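Local coordinates for SPBc2 prophage-derived uncharacterized protein yorR (Bacillus subtilis, PDB 3KB2) that binds a phosphorylated guanosine diphosphate with magnesium, has no established function, and may act as a dTMP kinase, at residues A[95-100]-A[142-147]; A[25-30]-A[57-62]. All coordinates share one frame; numbering follows the deposited sequence.

Contact 1: A[95-100]-A[142-147]; sequences KAKVVY and HTYSWD
Y144 O receives the N-H of Y100 at 2.7 Å between Y100 N and Y144 O, an almost straight bond of 170°, and the CA-H of V99 leans on the same oxygen. This bond is one rung between parallel strands 96-100 and 143-147 at one border of the five-stranded 2-3-1-4-5 sheet of P-loop kinases. Y144 thus bonds through both its N-H and its carbonyl, for Y144 N also reaches V98 O at 2.9 Å. W146 N continues the ladder to Y100 O at 3.1 Å. At V98 N a water links the strands: it accepts from V98 N at 2.8 Å and donates to H142 O and A96 O. Beside Y144 on the sheet, V99 turns CG1 opposite its backbone N (chi1 -178°) and sets it 3.8 Å from CE3 of W146, at the six-membered ring. Helix 153-166 covers this pair through I160, while its D159 accepts from W146 NE1. On the other face V98 CG1 meets T143 CG2 at 3.6 Å, and M136 of helix 122-137 packs on V98 and Y100. The K97 chain bends at chi2 and chi4, bringing NZ to a weak bond of 3.1 Å with Y144 OH; E167, probably part of the C-terminal tag, offers NZ a long, weak ion pair. H142 ND1 stands 3.9 Å above the Y144 ring plane, toward its rim.

Contact 2: A[25-30]-A[57-62]; sequences LKYPII and NVIIDR
The backbones of P28-I30 and I59-D61 pair in parallel, I29 beside I59 and I30 beside I60, while the touching parts 27-30 and 57-61 diverge by 38°. I59 uses both its polar backbone atoms: I59 N binds P28 O at 2.9 Å, and I59 O accepts from I30 N at 2.9 Å. The next rung, D61 N to I30 O, measures 2.8 Å and is more bent. Ahead of the paired strands, the Y27 ring lies between two residues. L25 CB sits over the centre of one face, and the backbone C of N57 lies 3.4 Å above the plane of the opposite face, toward the rim. The side-chain amide of N57 is tilted 40° from the ring. Y27 OH and N57 OD1 are both bonded to the backbone N of T2, and a water in the ring plane donates to N57 OD1 at 2.8 Å. I59 CG1 comes to the edge of the same ring and packs 3.8 Å from Y27 CB, with L21 of helix 14-25 also against I59. Strands 29-31 and 58-61, parallel neighbours joined through helices 35-38 and 42-52, form a beta-alpha-beta crossover of the P-loop kinase fold; L52 packs against I30 and I60. P28 CD meets V58 CG1 at 4.0 Å, the two groups at a slant. The D61-R62 pair closing the second strand resembles the Asp-Arg motif of thymidylate kinases. D61 holds CG away from its backbone N (chi1 -170°), and its OD1 is bonded to S15 OG of the P-loop; the nearest atom of the D61 side chain is about 4 Å from the bound magnesium ion.

How the contacts relate
From the N terminus the chain lays down strand 3-7, turns through helix 14-25 and enters contact 2, which closes a loop of 26 residues when 57-62 returns beside 25-30. Helices 64-70 and 82-92 then lead to 95-100, where contact 1 opens; it closes after 41 residues, mostly helices 105-115 and 122-137. The loops follow in series, neither nested nor crossed. Strand 3-7 lies between them, pairing with 58-61 on one flank and 96-102 on the other, so the contacts belong to opposite borders of one sheet, their centres about 14 Å apart. The late helix 153-166 spans both, touching L25 and Y27 as well as V99, Y144 and W146.

Contact 1: A[95-100]-A[142-147]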
loop_
_atom_site.group_PDB
_atom_site.type_symbol
_atom_site.label_atom_id
_atom_site.label_comp_id
_atom_site.label_asym_id
_atom_site.label_seq_id
_atom_site.Cartn_x
_atom_site.Cartn_y
_atom_site.Cartn_z
ATOM N N LYS A 95 -9.444 -30.067 -9.745
ATOM C CA LYS A 95 -8.077 -29.993 -10.203
ATOM C C LYS A 95 -7.307 -28.991 -9.387
ATOM O O LYS A 95 -6.097 -28.849 -9.540
ATOM C CB LYS A 95 -8.066 -29.543 -11.654
ATOM C CG LYS A 95 -8.777 -28.213 -11.852
ATOM C CD LYS A 95 -8.460 -27.609 -13.206
ATOM C CE LYS A 95 -9.381 -26.441 -13.528
ATOM N NZ LYS A 95 -8.998 -25.789 -14.820
ATOM N N ALA A 96 -8.010 -28.290 -8.516
ATOM C CA ALA A 96 -7.360 -27.265 -7.739
ATOM C C ALA A 96 -6.833 -27.711 -6.397
ATOM O O ALA A 96 -7.398 -28.586 -5.740
ATOM C CB ALA A 96 -8.304 -26.087 -7.559
ATOM N N LYS A 97 -5.712 -27.105 -6.021
ATOM C CA LYS A 97 -5.066 -27.334 -4.737
ATOM C C LYS A 97 -4.893 -25.915 -4.214
ATOM O O LYS A 97 -4.070 -25.151 -4.734
ATOM C CB LYS A 97 -3.699 -28.001 -4.918
ATOM C CG LYS A 97 -3.659 -29.485 -4.557
ATOM C CD LYS A 97 -4.667 -30.296 -5.365
ATOM C CE LYS A 97 -4.474 -31.798 -5.164
ATOM N NZ LYS A 97 -4.631 -32.220 -3.745
ATOM N N VAL A 98 -5.695 -25.556 -3.215
ATOM C CA VAL A 98 -5.653 -24.217 -2.643
ATOM C C VAL A 98 -4.718 -24.131 -1.452
ATOM O O VAL A 98 -4.963 -24.743 -0.417
ATOM C CB VAL A 98 -7.048 -23.750 -2.192
ATOM C CG1 VAL A 98 -6.966 -22.319 -1.689
ATOM C CG2 VAL A 98 -8.018 -23.848 -3.348
ATOM N N VAL A 99 -3.649 -23.361 -1.600
ATOM C CA VAL A 99 -2.684 -23.217 -0.521
ATOM C C VAL A 99 -2.794 -21.869 0.171
ATOM O O VAL A 99 -2.876 -20.830 -0.481
ATOM C CB VAL A 99 -1.258 -23.393 -1.050
ATOM C CG1 VAL A 99 -0.262 -23.294 0.087
ATOM C CG2 VAL A 99 -1.146 -24.710 -1.743
ATOM N N TYR A 100 -2.807 -21.895 1.497
ATOM C CA TYR A 100 -2.897 -20.678 2.294
ATOM C C TYR A 100 -1.620 -20.576 3.123
ATOM O O TYR A 100 -1.403 -21.355 4.048
ATOM C CB TYR A 100 -4.141 -20.737 3.207
ATOM C CG TYR A 100 -4.243 -19.636 4.256
ATOM C CD1 TYR A 100 -3.819 -18.330 3.982
ATOM C CD2 TYR A 100 -4.777 -19.897 5.524
ATOM C CE1 TYR A 100 -3.917 -17.316 4.946
ATOM C CE2 TYR A 100 -4.880 -18.881 6.491
ATOM C CZ TYR A 100 -4.447 -17.599 6.195
ATOM O OH TYR A 100 -4.527 -16.594 7.142
ATOM N N HIS A 142 -11.515 -27.009 -0.402
ATOM C CA HIS A 142 -10.645 -27.509 0.652
ATOM C C HIS A 142 -9.360 -26.711 0.504
ATOM O O HIS A 142 -8.951 -26.415 -0.617
ATOM C CB HIS A 142 -10.367 -29.002 0.433
ATOM C CG HIS A 142 -9.589 -29.649 1.539
ATOM N ND1 HIS A 142 -8.255 -29.388 1.767
ATOM C CD2 HIS A 142 -9.965 -30.542 2.486
ATOM C CE1 HIS A 142 -7.842 -30.092 2.806
ATOM N NE2 HIS A 142 -8.860 -30.799 3.262
ATOM N N THR A 143 -8.725 -26.365 1.622
ATOM C CA THR A 143 -7.488 -25.590 1.584
ATOM C C THR A 143 -6.417 -26.175 2.508
ATOM O O THR A 143 -6.733 -26.833 3.492
ATOM C CB THR A 143 -7.760 -24.117 1.977
ATOM O OG1 THR A 143 -8.196 -24.053 3.340
ATOM C CG2 THR A 143 -8.856 -23.530 1.098
ATOM N N TYR A 144 -5.152 -25.953 2.170
ATOM C CA TYR A 144 -4.046 -26.436 2.988
ATOM C C TYR A 144 -3.273 -25.213 3.447
ATOM O O TYR A 144 -2.915 -24.359 2.635
ATOM C CB TYR A 144 -3.110 -27.351 2.196
ATOM C CG TYR A 144 -3.794 -28.428 1.396
ATOM C CD1 TYR A 144 -4.276 -28.160 0.119
ATOM C CD2 TYR A 144 -3.938 -29.721 1.904
ATOM C CE1 TYR A 144 -4.876 -29.144 -0.643
ATOM C CE2 TYR A 144 -4.543 -30.719 1.149
ATOM C CZ TYR A 144 -5.008 -30.421 -0.127
ATOM O OH TYR A 144 -5.600 -31.392 -0.906
ATOM N N SER A 145 -3.012 -25.143 4.747
ATOM C CA SER A 145 -2.307 -24.017 5.325
ATOM C C SER A 145 -0.951 -24.395 5.903
ATOM O O SER A 145 -0.749 -25.506 6.389
ATOM C CB SER A 145 -3.157 -23.391 6.427
ATOM O OG SER A 145 -3.251 -24.263 7.542
ATOM N N TRP A 146 -0.032 -23.436 5.855
ATOM C CA TRP A 146 1.319 -23.592 6.363
ATOM C C TRP A 146 1.745 -22.304 7.061
ATOM O O TRP A 146 1.636 -21.213 6.495
ATOM C CB TRP A 146 2.276 -23.893 5.210
ATOM C CG TRP A 146 2.365 -25.346 4.842
ATOM C CD1 TRP A 146 3.158 -26.289 5.427
ATOM C CD2 TRP A 146 1.616 -26.027 3.822
ATOM N NE1 TRP A 146 2.947 -27.517 4.838
ATOM C CE2 TRP A 146 2.008 -27.383 3.851
ATOM C CE3 TRP A 146 0.652 -25.621 2.891
ATOM C CZ2 TRP A 146 1.470 -28.338 2.984
ATOM C CZ3 TRP A 146 0.114 -26.575 2.023
ATOM C CH2 TRP A 146 0.526 -27.914 2.079
ATOM N N ASP A 147 2.216 -22.442 8.295
ATOM C CA ASP A 147 2.687 -21.306 9.084
ATOM C C ASP A 147 4.137 -21.085 8.662
ATOM O O ASP A 147 5.027 -21.804 9.102
ATOM C CB ASP A 147 2.609 -21.652 10.576
ATOM C CG ASP A 147 3.080 -20.521 11.485
ATOM O OD1 ASP A 147 3.115 -20.740 12.717
ATOM O OD2 ASP A 147 3.408 -19.420 10.986
HETATM O O HOH W 1 -7.619 -27.545 -2.625
#

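Contact 2: A[25-30]-A[57-62]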
loop_
_atom_site.group_PDB
_atom_site.type_symbol
_atom_site.label_atom_id
_atom_site.label_comp_id
_atom_site.label_asym_id
_atom_site.label_seq_id
_atom_site.Cartn_x
_atom_site.Cartn_y
_atom_site.Cartn_z
ATOM N N LEU A 25 7.826 -29.255 -10.645
ATOM C CA LEU A 25 6.660 -29.674 -11.428
ATOM C C LEU A 25 6.688 -29.160 -12.858
ATOM O O LEU A 25 5.972 -29.667 -13.724
ATOM C CB LEU A 25 5.385 -29.173 -10.754
ATOM C CG LEU A 25 5.112 -29.666 -9.335
ATOM C CD1 LEU A 25 4.124 -28.748 -8.670
ATOM C CD2 LEU A 25 4.594 -31.095 -9.370
ATOM N N LYS A 26 7.516 -28.148 -13.083
ATOM C CA LYS A 26 7.650 -27.505 -14.382
ATOM C C LYS A 26 6.366 -26.791 -14.790
ATOM O O LYS A 26 6.049 -26.680 -15.977
ATOM C CB LYS A 26 8.067 -28.520 -15.447
ATOM C CG LYS A 26 9.460 -29.083 -15.198
ATOM C CD LYS A 26 9.915 -29.969 -16.338
ATOM C CE LYS A 26 11.374 -30.381 -16.158
ATOM N NZ LYS A 26 12.290 -29.197 -16.128
ATOM N N TYR A 27 5.623 -26.310 -13.795
ATOM C CA TYR A 27 4.392 -25.574 -14.059
ATOM C C TYR A 27 4.739 -24.101 -14.239
ATOM O O TYR A 27 5.593 -23.569 -13.540
ATOM C CB TYR A 27 3.407 -25.682 -12.895
ATOM C CG TYR A 27 2.733 -27.024 -12.699
ATOM C CD1 TYR A 27 2.841 -28.046 -13.643
ATOM C CD2 TYR A 27 1.976 -27.264 -11.562
ATOM C CE1 TYR A 27 2.208 -29.280 -13.444
ATOM C CE2 TYR A 27 1.343 -28.478 -11.354
ATOM C CZ TYR A 27 1.461 -29.483 -12.287
ATOM O OH TYR A 27 0.855 -30.691 -12.016
ATOM N N PRO A 28 4.098 -23.424 -15.198
ATOM C CA PRO A 28 4.407 -22.004 -15.381
ATOM C C PRO A 28 3.816 -21.270 -14.178
ATOM O O PRO A 28 2.885 -21.770 -13.561
ATOM C CB PRO A 28 3.658 -21.642 -16.659
ATOM C CG PRO A 28 3.502 -22.933 -17.369
ATOM C CD PRO A 28 3.234 -23.924 -16.280
ATOM N N ILE A 29 4.352 -20.095 -13.860
ATOM C CA ILE A 29 3.874 -19.286 -12.742
ATOM C C ILE A 29 3.113 -18.058 -13.253
ATOM O O ILE A 29 3.630 -17.292 -14.070
ATOM C CB ILE A 29 5.041 -18.762 -11.883
ATOM C CG1 ILE A 29 5.900 -19.920 -11.383
ATOM C CG2 ILE A 29 4.488 -17.963 -10.708
ATOM C CD1 ILE A 29 7.119 -19.473 -10.575
ATOM N N ILE A 30 1.904 -17.851 -12.745
ATOM C CA ILE A 30 1.077 -16.720 -13.163
ATOM C C ILE A 30 0.521 -15.969 -11.953
ATOM O O ILE A 30 0.024 -16.588 -11.017
ATOM C CB ILE A 30 -0.106 -17.221 -14.038
ATOM C CG1 ILE A 30 0.437 -17.785 -15.351
ATOM C CG2 ILE A 30 -1.118 -16.101 -14.282
ATOM C CD1 ILE A 30 -0.584 -18.525 -16.156
ATOM N N ASN A 57 -2.229 -27.279 -14.586
ATOM C CA ASN A 57 -0.801 -27.538 -14.516
ATOM C C ASN A 57 -0.029 -26.227 -14.487
ATOM O O ASN A 57 0.970 -26.049 -15.187
ATOM C CB ASN A 57 -0.346 -28.401 -15.691
ATOM C CG ASN A 57 -0.984 -29.779 -15.677
ATOM O OD1 ASN A 57 -1.040 -30.437 -14.634
ATOM N ND2 ASN A 57 -1.471 -30.224 -16.836
ATOM N N VAL A 58 -0.515 -25.299 -13.673
ATOM C CA VAL A 58 0.143 -24.016 -13.519
ATOM C C VAL A 58 0.024 -23.636 -12.067
ATOM O O VAL A 58 -0.739 -24.239 -11.327
ATOM C CB VAL A 58 -0.503 -22.914 -14.387
ATOM C CG1 VAL A 58 -0.733 -23.438 -15.803
ATOM C CG2 VAL A 58 -1.794 -22.437 -13.759
ATOM N N ILE A 59 0.803 -22.642 -11.669
ATOM C CA ILE A 59 0.809 -22.154 -10.303
ATOM C C ILE A 59 0.311 -20.719 -10.333
ATOM O O ILE A 59 0.872 -19.889 -11.037
ATOM C CB ILE A 59 2.231 -22.177 -9.735
ATOM C CG1 ILE A 59 2.767 -23.610 -9.731
ATOM C CG2 ILE A 59 2.241 -21.565 -8.345
ATOM C CD1 ILE A 59 4.277 -23.708 -9.605
ATOM N N ILE A 60 -0.750 -20.438 -9.585
ATOM C CA ILE A 60 -1.320 -19.098 -9.539
ATOM C C ILE A 60 -0.908 -18.413 -8.232
ATOM O O ILE A 60 -1.367 -18.789 -7.150
ATOM C CB ILE A 60 -2.871 -19.152 -9.645
ATOM C CG1 ILE A 60 -3.267 -19.772 -10.995
ATOM C CG2 ILE A 60 -3.459 -17.760 -9.460
ATOM C CD1 ILE A 60 -4.762 -19.851 -11.260
ATOM N N ASP A 61 -0.027 -17.423 -8.345
ATOM C CA ASP A 61 0.477 -16.657 -7.203
ATOM C C ASP A 61 -0.557 -15.565 -6.905
ATOM O O ASP A 61 -0.551 -14.520 -7.543
ATOM C CB ASP A 61 1.840 -16.044 -7.579
ATOM C CG ASP A 61 2.570 -15.422 -6.393
ATOM O OD1 ASP A 61 3.755 -15.089 -6.566
ATOM O OD2 ASP A 61 1.976 -15.261 -5.308
ATOM N N ARG A 62 -1.442 -15.836 -5.944
ATOM C CA ARG A 62 -2.524 -14.931 -5.546
ATOM C C ARG A 62 -3.674 -15.053 -6.543
ATOM O O ARG A 62 -3.470 -14.939 -7.753
ATOM C CB ARG A 62 -2.031 -13.490 -5.466
ATOM C CG ARG A 62 -0.947 -13.307 -4.427
ATOM C CD ARG A 62 -1.100 -11.983 -3.721
ATOM N NE ARG A 62 -0.956 -10.878 -4.655
ATOM C CZ ARG A 62 -0.955 -9.601 -4.295
ATOM N NH1 ARG A 62 -1.092 -9.269 -3.013
ATOM N NH2 ARG A 62 -0.818 -8.657 -5.217
HETATM O O HOH W 2 0.583 -32.699 -14.441
#